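Local coordinates for protein methyltransferase FkbM (PDB 2PY6) that probably acts as a methyltransferase, moving methyl groups onto an acceptor molecule, at residues Ile79-Asp84 with Glu91-Leu96; Arg43-Arg48 with Asp111-Ala116; Asp84-Ser89 with Leu96-Thr101. All coordinates share one frame; numbering follows the deposited sequence.

In the fold
Following the chain from the N terminus, the first segment to enter a contact lies on helix 40-49, whose partner in interaction 2 comes only after a 62-residue excursion, when residues 111-116 lead into strand 114-118. Within that long loop lie the other two contacts, both closed by short returns of the chain: residues 79-84 meet 91-96 in interaction 1, and 84-89 meet 96-101 in interaction 3. These two cross, their segments alternating and sharing Asp-84 and Leu-96. They build the edge of a six-stranded mixed sheet, where strands 77-82, 96-99 and 92-93 lie in that order. Interaction 2 fixes a helix against the same sheet.

Interaction 1 of 3, residues Ile79-Asp84 with Glu91-Leu96; sequences IAAVDD and ELYYGL
Ala-80 and Leu-96 bring the two backbones closest, with 5.0 Å between their CA atoms, within strand 77-82, where the chain of Leu-96 comes alongside. No hydrogen bond joins the two segments. Instead, residues 93-96 form a type I' turn, a tight two-residue hairpin closed by Tyr-93 N to Leu-96 O (2.8 Å) and Leu-96 N to Tyr-93 O (2.9 Å), with Tyr-94 and Gly-95 at its corners. The side chains of Leu-96 and Tyr-93 reach the strand at neighbouring residues. With CG anti to its carbonyl carbon (chi1 -53°), Leu-96 spreads its two methyls along the main chain of Ala-80: CD1 lies 4.0 Å from Ala-80 O, and CD2 4.1 Å from Ala-80 N. Tyr-93 meets Ala-81 obliquely, its CD2 3.7 Å from Ala-81 CB. One face of the Tyr-93 ring carries CD2 of Tyr-94, and Leu-96 also packs on Met-68 of helix 64-68. Ala-81 makes its backbone bonds with Pro-97 and Ile-99. Across these two segments the chemistry is therefore one of van der Waals packing alone, consistent with the turn and the neighbouring sheet bonds, rather than polar pairing, setting their relative position.

Interaction 2 of 3, residues Arg43-Arg48 with Asp111-Ala116; sequences REVIAR and DRDLVA
Val-45 of helix 40-49 packs on Asp-113 and Val-115 where the chain enters strand 114-118, a helix-on-sheet contact of a Rossmann-like alpha/beta fold. The packing is close on this inner side. Val-45 has CG1 opposite its backbone N (chi1 174°), which sets both methyls against the main chain of Asp-113: CG1 is 3.6 Å from Asp-113 CA, and CG2 is 3.6 Å from Asp-113 N. Deeper in, Val-45 CG1 meets Val-115 CG2 at 4.1 Å. The peptide before Asp-113 is cis, and the residue itself has a positive phi. Toward solvent the contact turns polar and looser. Arg-48 NE donates to Asp-113 OD1 over 2.7 Å in a salt bridge that uses the syn lone pair, but the oxygen lies 31° out of the guanidinium plane and the N-H...O angle is a bent 131°. The other oxygen, OD2, pairs with Arg-49, so the carboxylate bridges two consecutive arginines of the chain. Glu-44 extends the network only weakly, its OE2 making a long salt bridge of 3.8 Å to Arg-48 NH2. Over the centre of the Arg-48 guanidinium, Arg-112 CD lies 3.9 Å above one face and Glu-44 O lies 4.1 Å above the other.

Interaction 3 of 3, residues Asp84-Ser89 with Leu96-Thr101; sequences DFRYHS and LPIIST
Asp-84 grips Thr-101 with both carboxylate oxygens. The backbone Thr-101 N donates to Asp-84 OD1 over 2.7 Å, nearly straight at 168°, while the hydroxyl Thr-101 OG1 donates to Asp-84 OD2 over 2.6 Å. Both donors come from the syn side, tilted well out of the carboxylate plane. OD1 has a further partner, the hydroxyl of Tyr-87 of the second subunit, and the Tyr-87 OH of this chain returns the same bond to Asp-84 there, across the subunit interface. Replacing Asp-84 by alanine removes both oxygens and is likely to leave Thr-101 N and OG1 without these acceptors and the neighbour's tyrosine hydroxyl without its carboxylate partner. Within the type I turn 86-89, Arg-86 O accepts twice, from Ser-89 N (3.0 Å) and from Ser-89 OG (2.8 Å); Ser-89 OG is also hydrogen-bonded to Glu-91 N. The Arg-86 guanidinium is paired with Glu-91 through NH2, and Ile-98 covers one of its faces, with CD1 3.7 Å from Arg-86 CZ. Tyr-87 holds CG between its backbone N and carbonyl carbon (chi1 79°), and its ring thereby lies against Ser-100: Ser-100 CB sits 3.4 Å from the ring centroid, 7° off the normal, in a CH-pi contact. His-88 ND1 lies over the opposite face, and Tyr-87 CB abuts Ile-98 O at 3.4 Å. Ser-100 OG caps Arg-103 N and also bonds Asp-102 of the second subunit. The carboxylate of Asp-84, lying at the positive end of helix 101-109, is likely to be further stabilised by it. The loop after strand 77-82 thus holds the start of the helix that follows strand 96-99, its parallel neighbour in the sheet, in a strand-to-helix junction of an alpha/beta fold with Ser-100 as the N-cap.

Interaction 1 of 3, residues Ile79-Asp84 with Glu91-Leu96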
loop_
_atom_site.group_PDB
_atom_site.type_symbol
_atom_site.label_atom_id
_atom_site.label_comp_id
_atom_site.label_asym_id
_atom_site.label_seq_id
_atom_site.Cartn_x
_atom_site.Cartn_y
_atom_site.Cartn_z
ATOM N N ILE A 79 27.139 5.251 16.402
ATOM C CA ILE A 79 26.903 3.928 16.983
ATOM C C ILE A 79 25.656 3.156 16.537
ATOM O O ILE A 79 25.619 1.932 16.666
ATOM C CB ILE A 79 26.919 3.997 18.529
ATOM C CG1 ILE A 79 25.734 4.759 19.079
ATOM C CG2 ILE A 79 28.235 4.656 19.025
ATOM C CD1 ILE A 79 25.588 4.618 20.553
ATOM N N ALA A 80 24.641 3.828 16.004
ATOM C CA ALA A 80 23.405 3.119 15.650
ATOM C C ALA A 80 22.478 4.021 14.928
ATOM O O ALA A 80 22.693 5.235 14.904
ATOM C CB ALA A 80 22.709 2.617 16.936
ATOM N N ALA A 81 21.442 3.414 14.350
ATOM C CA ALA A 81 20.347 4.132 13.715
ATOM C C ALA A 81 19.083 3.548 14.306
ATOM O O ALA A 81 18.999 2.337 14.520
ATOM C CB ALA A 81 20.360 3.993 12.195
ATOM N N VAL A 82 18.121 4.429 14.569
ATOM C CA VAL A 82 16.864 4.071 15.150
ATOM C C VAL A 82 15.810 3.945 14.092
ATOM O O VAL A 82 15.605 4.845 13.277
ATOM C CB VAL A 82 16.404 5.117 16.208
ATOM C CG1 VAL A 82 15.045 4.793 16.714
ATOM C CG2 VAL A 82 17.382 5.148 17.349
ATOM N N ASP A 83 15.139 2.808 14.109
ATOM C CA ASP A 83 14.000 2.566 13.216
ATOM C C ASP A 83 13.168 1.404 13.807
ATOM O O ASP A 83 13.552 0.222 13.734
ATOM C CB ASP A 83 14.435 2.277 11.769
ATOM C CG ASP A 83 13.253 2.306 10.764
ATOM O OD1 ASP A 83 12.078 2.022 11.140
ATOM O OD2 ASP A 83 13.510 2.624 9.574
ATOM N N ASP A 84 12.041 1.773 14.408
ATOM C CA ASP A 84 11.109 0.825 15.048
ATOM C C ASP A 84 10.451 -0.169 14.080
ATOM O O ASP A 84 9.928 -1.184 14.518
ATOM C CB ASP A 84 9.992 1.575 15.805
ATOM C CG ASP A 84 10.501 2.313 17.035
ATOM O OD1 ASP A 84 11.301 1.726 17.787
ATOM O OD2 ASP A 84 10.078 3.469 17.270
ATOM N N GLU A 91 19.374 -6.196 9.290
ATOM C CA GLU A 91 19.995 -5.288 8.336
ATOM C C GLU A 91 20.698 -4.162 9.083
ATOM O O GLU A 91 20.286 -3.771 10.188
ATOM C CB GLU A 91 18.955 -4.690 7.358
ATOM C CG GLU A 91 18.346 -5.736 6.418
ATOM C CD GLU A 91 17.195 -5.210 5.568
ATOM O OE1 GLU A 91 16.924 -3.998 5.560
ATOM O OE2 GLU A 91 16.553 -6.032 4.909
ATOM N N LEU A 92 21.780 -3.692 8.464
ATOM C CA LEU A 92 22.594 -2.598 8.977
ATOM C C LEU A 92 22.252 -1.341 8.179
ATOM O O LEU A 92 21.777 -1.427 7.047
ATOM C CB LEU A 92 24.087 -2.943 8.864
ATOM C CG LEU A 92 24.545 -4.207 9.619
ATOM C CD1 LEU A 92 26.025 -4.450 9.392
ATOM C CD2 LEU A 92 24.253 -4.162 11.120
ATOM N N TYR A 93 22.446 -0.178 8.785
ATOM C CA TYR A 93 22.227 1.081 8.093
ATOM C C TYR A 93 23.607 1.742 7.960
ATOM O O TYR A 93 24.116 2.312 8.916
ATOM C CB TYR A 93 21.244 1.947 8.864
ATOM C CG TYR A 93 20.907 3.251 8.165
ATOM C CD1 TYR A 93 20.103 3.267 7.039
ATOM C CD2 TYR A 93 21.398 4.465 8.632
ATOM C CE1 TYR A 93 19.784 4.464 6.395
ATOM C CE2 TYR A 93 21.082 5.669 7.990
ATOM C CZ TYR A 93 20.270 5.662 6.880
ATOM O OH TYR A 93 19.967 6.861 6.228
ATOM N N TYR A 94 24.207 1.633 6.773
ATOM C CA TYR A 94 25.590 2.101 6.513
ATOM C C TYR A 94 26.534 1.487 7.552
ATOM O O TYR A 94 27.318 2.191 8.190
ATOM C CB TYR A 94 25.692 3.639 6.438
ATOM C CG TYR A 94 24.933 4.173 5.246
ATOM C CD1 TYR A 94 25.476 4.093 3.954
ATOM C CD2 TYR A 94 23.658 4.699 5.387
ATOM C CE1 TYR A 94 24.757 4.550 2.838
ATOM C CE2 TYR A 94 22.939 5.169 4.283
ATOM C CZ TYR A 94 23.484 5.086 3.019
ATOM O OH TYR A 94 22.755 5.523 1.942
ATOM N N GLY A 95 26.404 0.171 7.741
ATOM C CA GLY A 95 27.205 -0.565 8.707
ATOM C C GLY A 95 26.752 -0.443 10.146
ATOM O O GLY A 95 27.311 -1.090 11.022
ATOM N N LEU A 96 25.735 0.373 10.411
ATOM C CA LEU A 96 25.278 0.577 11.777
ATOM C C LEU A 96 24.146 -0.384 12.194
ATOM O O LEU A 96 23.255 -0.677 11.411
ATOM C CB LEU A 96 24.747 2.006 11.947
ATOM C CG LEU A 96 25.585 3.230 11.567
ATOM C CD1 LEU A 96 24.675 4.483 11.529
ATOM C CD2 LEU A 96 26.763 3.406 12.480
#

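Interaction 2 of 3, residues Arg43-Arg48 with Asp111-Ala116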
loop_
_atom_site.group_PDB
_atom_site.type_symbol
_atom_site.label_atom_id
_atom_site.label_comp_id
_atom_site.label_asym_id
_atom_site.label_seq_id
_atom_site.Cartn_x
_atom_site.Cartn_y
_atom_site.Cartn_z
ATOM N N ARG A 43 26.738 21.644 22.004
ATOM C CA ARG A 43 28.029 22.338 21.986
ATOM C C ARG A 43 28.904 21.904 23.141
ATOM O O ARG A 43 30.111 21.724 22.965
ATOM C CB ARG A 43 27.855 23.849 22.072
ATOM C CG ARG A 43 27.200 24.441 20.876
ATOM C CD ARG A 43 26.954 25.886 20.997
ATOM N NE ARG A 43 28.194 26.626 21.070
ATOM C CZ ARG A 43 28.305 27.926 20.807
ATOM N NH1 ARG A 43 27.272 28.622 20.402
ATOM N NH2 ARG A 43 29.479 28.525 20.929
ATOM N N GLU A 44 28.307 21.765 24.325
ATOM C CA GLU A 44 29.091 21.370 25.497
ATOM C C GLU A 44 29.599 19.931 25.394
ATOM O O GLU A 44 30.685 19.643 25.864
ATOM C CB GLU A 44 28.388 21.670 26.826
ATOM C CG GLU A 44 27.371 20.684 27.353
ATOM C CD GLU A 44 26.948 21.029 28.789
ATOM O OE1 GLU A 44 26.736 22.240 29.073
ATOM O OE2 GLU A 44 26.848 20.097 29.626
ATOM N N VAL A 45 28.840 19.036 24.772
ATOM C CA VAL A 45 29.345 17.675 24.544
ATOM C C VAL A 45 30.521 17.715 23.548
ATOM O O VAL A 45 31.619 17.175 23.839
ATOM C CB VAL A 45 28.259 16.701 24.044
ATOM C CG1 VAL A 45 28.877 15.352 23.697
ATOM C CG2 VAL A 45 27.187 16.494 25.095
ATOM N N ILE A 46 30.303 18.366 22.397
ATOM C CA ILE A 46 31.335 18.474 21.357
ATOM C C ILE A 46 32.618 19.113 21.930
ATOM O O ILE A 46 33.711 18.623 21.650
ATOM C CB ILE A 46 30.827 19.193 20.065
ATOM C CG1 ILE A 46 29.771 18.340 19.361
ATOM C CG2 ILE A 46 31.965 19.437 19.072
ATOM C CD1 ILE A 46 29.050 19.052 18.208
ATOM N N ALA A 47 32.474 20.164 22.758
ATOM C CA ALA A 47 33.604 20.808 23.414
ATOM C C ALA A 47 34.338 19.853 24.347
ATOM O O ALA A 47 35.551 19.899 24.460
ATOM C CB ALA A 47 33.134 22.007 24.221
ATOM N N ARG A 48 33.582 19.010 25.035
ATOM C CA ARG A 48 34.129 18.077 25.998
ATOM C C ARG A 48 34.788 16.885 25.319
ATOM O O ARG A 48 35.884 16.478 25.731
ATOM C CB ARG A 48 32.987 17.538 26.867
ATOM C CG ARG A 48 33.358 17.047 28.221
ATOM C CD ARG A 48 32.367 15.997 28.745
ATOM N NE ARG A 48 30.958 16.204 28.385
ATOM C CZ ARG A 48 30.085 16.990 29.022
ATOM N NH1 ARG A 48 30.438 17.749 30.049
ATOM N NH2 ARG A 48 28.829 17.053 28.577
ATOM N N ASP A 111 24.591 7.500 28.786
ATOM C CA ASP A 111 25.760 8.089 28.102
ATOM C C ASP A 111 25.529 9.592 27.941
ATOM O O ASP A 111 24.582 10.041 27.268
ATOM C CB ASP A 111 25.999 7.412 26.755
ATOM C CG ASP A 111 27.275 7.877 26.062
ATOM O OD1 ASP A 111 27.954 8.810 26.550
ATOM O OD2 ASP A 111 27.591 7.282 25.004
ATOM N N ARG A 112 26.478 10.346 28.477
ATOM C CA ARG A 112 26.352 11.804 28.688
ATOM C C ARG A 112 26.077 12.899 27.622
ATOM O O ARG A 112 25.013 13.525 27.780
ATOM C CB ARG A 112 27.441 12.280 29.691
ATOM C CG ARG A 112 27.443 13.788 29.968
ATOM C CD ARG A 112 28.382 14.134 31.107
ATOM N NE ARG A 112 27.949 13.519 32.368
ATOM C CZ ARG A 112 26.968 13.980 33.156
ATOM N NH1 ARG A 112 26.264 15.059 32.828
ATOM N NH2 ARG A 112 26.660 13.346 34.285
ATOM N N ASP A 113 26.803 13.181 26.528
ATOM C CA ASP A 113 27.954 12.550 25.809
ATOM C C ASP A 113 27.490 11.846 24.493
ATOM O O ASP A 113 28.297 11.695 23.534
ATOM C CB ASP A 113 28.980 11.779 26.630
ATOM C CG ASP A 113 30.067 12.708 27.231
ATOM O OD1 ASP A 113 29.796 13.928 27.426
ATOM O OD2 ASP A 113 31.182 12.203 27.509
ATOM N N LEU A 114 26.217 11.424 24.474
ATOM C CA LEU A 114 25.585 10.795 23.308
ATOM C C LEU A 114 24.617 11.817 22.714
ATOM O O LEU A 114 23.710 12.298 23.411
ATOM C CB LEU A 114 24.804 9.530 23.689
ATOM C CG LEU A 114 24.106 8.789 22.529
ATOM C CD1 LEU A 114 25.120 8.218 21.536
ATOM C CD2 LEU A 114 23.195 7.696 23.060
ATOM N N VAL A 115 24.825 12.139 21.436
ATOM C CA VAL A 115 23.993 13.096 20.711
ATOM C C VAL A 115 23.116 12.329 19.699
ATOM O O VAL A 115 23.524 11.287 19.172
ATOM C CB VAL A 115 24.878 14.110 20.012
ATOM C CG1 VAL A 115 24.061 15.128 19.253
ATOM C CG2 VAL A 115 25.787 14.819 21.052
ATOM N N ALA A 116 21.910 12.835 19.438
ATOM C CA ALA A 116 21.045 12.237 18.435
ATOM C C ALA A 116 20.900 13.163 17.210
ATOM O O ALA A 116 20.635 14.358 17.328
ATOM C CB ALA A 116 19.696 11.894 19.027
#

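Interaction 3 of 3, residues Asp84-Ser89 with Leu96-Thr101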
loop_
_atom_site.group_PDB
_atom_site.type_symbol
_atom_site.label_atom_id
_atom_site.label_comp_id
_atom_site.label_asym_id
_atom_site.label_seq_id
_atom_site.Cartn_x
_atom_site.Cartn_y
_atom_site.Cartn_z
ATOM N N ASP A 84 12.041 1.773 14.408
ATOM C CA ASP A 84 11.109 0.825 15.048
ATOM C C ASP A 84 10.451 -0.169 14.080
ATOM O O ASP A 84 9.928 -1.184 14.518
ATOM C CB ASP A 84 9.992 1.575 15.805
ATOM C CG ASP A 84 10.501 2.313 17.035
ATOM O OD1 ASP A 84 11.301 1.726 17.787
ATOM O OD2 ASP A 84 10.078 3.469 17.270
ATOM N N PHE A 85 10.480 0.139 12.786
ATOM C CA PHE A 85 9.892 -0.699 11.758
ATOM C C PHE A 85 10.906 -1.638 11.137
ATOM O O PHE A 85 10.541 -2.430 10.299
ATOM C CB PHE A 85 9.293 0.198 10.680
ATOM C CG PHE A 85 8.382 1.270 11.240
ATOM C CD1 PHE A 85 7.097 0.952 11.573
ATOM C CD2 PHE A 85 8.819 2.568 11.441
ATOM C CE1 PHE A 85 6.229 1.867 12.084
ATOM C CE2 PHE A 85 7.964 3.516 11.971
ATOM C CZ PHE A 85 6.653 3.159 12.289
ATOM N N ARG A 86 12.174 -1.539 11.547
ATOM C CA ARG A 86 13.251 -2.369 10.977
ATOM C C ARG A 86 14.236 -3.021 11.969
ATOM O O ARG A 86 15.114 -3.779 11.543
ATOM C CB ARG A 86 14.105 -1.495 10.034
ATOM C CG ARG A 86 13.400 -1.018 8.805
ATOM C CD ARG A 86 14.327 -0.143 7.956
ATOM N NE ARG A 86 15.423 -0.898 7.381
ATOM C CZ ARG A 86 16.436 -0.375 6.703
ATOM N NH1 ARG A 86 16.544 0.922 6.516
ATOM N NH2 ARG A 86 17.364 -1.173 6.238
ATOM N N TYR A 87 14.097 -2.767 13.265
ATOM C CA TYR A 87 15.147 -3.202 14.204
ATOM C C TYR A 87 15.317 -4.683 14.453
ATOM O O TYR A 87 16.261 -5.054 15.140
ATOM C CB TYR A 87 15.069 -2.443 15.524
ATOM C CG TYR A 87 14.033 -2.868 16.516
ATOM C CD1 TYR A 87 12.728 -2.423 16.418
ATOM C CD2 TYR A 87 14.388 -3.621 17.629
ATOM C CE1 TYR A 87 11.798 -2.759 17.348
ATOM C CE2 TYR A 87 13.461 -3.957 18.568
ATOM C CZ TYR A 87 12.158 -3.512 18.423
ATOM O OH TYR A 87 11.215 -3.833 19.352
ATOM N N HIS A 88 14.419 -5.515 13.911
ATOM C CA HIS A 88 14.525 -6.965 13.994
ATOM C C HIS A 88 14.980 -7.611 12.688
ATOM O O HIS A 88 15.188 -8.822 12.640
ATOM C CB HIS A 88 13.169 -7.592 14.404
ATOM C CG HIS A 88 12.775 -7.292 15.810
ATOM N ND1 HIS A 88 11.666 -6.540 16.133
ATOM C CD2 HIS A 88 13.366 -7.631 16.981
ATOM C CE1 HIS A 88 11.587 -6.440 17.446
ATOM N NE2 HIS A 88 12.607 -7.091 17.983
ATOM N N SER A 89 15.164 -6.820 11.633
ATOM C CA SER A 89 15.537 -7.377 10.331
ATOM C C SER A 89 16.936 -7.975 10.233
ATOM O O SER A 89 17.176 -8.793 9.376
ATOM C CB SER A 89 15.381 -6.325 9.252
ATOM O OG SER A 89 16.273 -5.231 9.456
ATOM N N LEU A 96 25.735 0.373 10.411
ATOM C CA LEU A 96 25.278 0.577 11.777
ATOM C C LEU A 96 24.146 -0.384 12.194
ATOM O O LEU A 96 23.255 -0.677 11.411
ATOM C CB LEU A 96 24.747 2.006 11.947
ATOM C CG LEU A 96 25.585 3.230 11.567
ATOM C CD1 LEU A 96 24.675 4.483 11.529
ATOM C CD2 LEU A 96 26.763 3.406 12.480
ATOM N N PRO A 97 24.141 -0.817 13.462
ATOM C CA PRO A 97 22.984 -1.594 13.887
ATOM C C PRO A 97 21.712 -0.732 13.872
ATOM O O PRO A 97 21.795 0.488 14.049
ATOM C CB PRO A 97 23.354 -2.045 15.306
ATOM C CG PRO A 97 24.464 -1.169 15.739
ATOM C CD PRO A 97 25.164 -0.693 14.513
ATOM N N ILE A 98 20.567 -1.357 13.590
ATOM C CA ILE A 98 19.277 -0.671 13.607
ATOM C C ILE A 98 18.614 -1.070 14.922
ATOM O O ILE A 98 18.431 -2.243 15.195
ATOM C CB ILE A 98 18.404 -0.996 12.367
ATOM C CG1 ILE A 98 19.159 -0.586 11.090
ATOM C CG2 ILE A 98 17.026 -0.255 12.423
ATOM C CD1 ILE A 98 18.396 -0.798 9.844
ATOM N N ILE A 99 18.281 -0.070 15.737
ATOM C CA ILE A 99 17.699 -0.260 17.065
ATOM C C ILE A 99 16.318 0.391 17.190
ATOM O O ILE A 99 15.902 1.155 16.330
ATOM C CB ILE A 99 18.634 0.281 18.166
ATOM C CG1 ILE A 99 18.813 1.798 18.068
ATOM C CG2 ILE A 99 20.004 -0.483 18.135
ATOM C CD1 ILE A 99 19.612 2.414 19.216
ATOM N N SER A 100 15.593 0.018 18.235
ATOM C CA SER A 100 14.279 0.578 18.510
ATOM C C SER A 100 14.435 1.918 19.227
ATOM O O SER A 100 15.490 2.223 19.778
ATOM C CB SER A 100 13.470 -0.382 19.412
ATOM O OG SER A 100 13.990 -0.393 20.742
ATOM N N THR A 101 13.388 2.721 19.237
ATOM C CA THR A 101 13.437 3.973 19.950
ATOM C C THR A 101 13.620 3.732 21.444
ATOM O O THR A 101 14.306 4.524 22.103
ATOM C CB THR A 101 12.162 4.808 19.749
ATOM O OG1 THR A 101 11.886 4.937 18.352
ATOM C CG2 THR A 101 12.316 6.197 20.384
#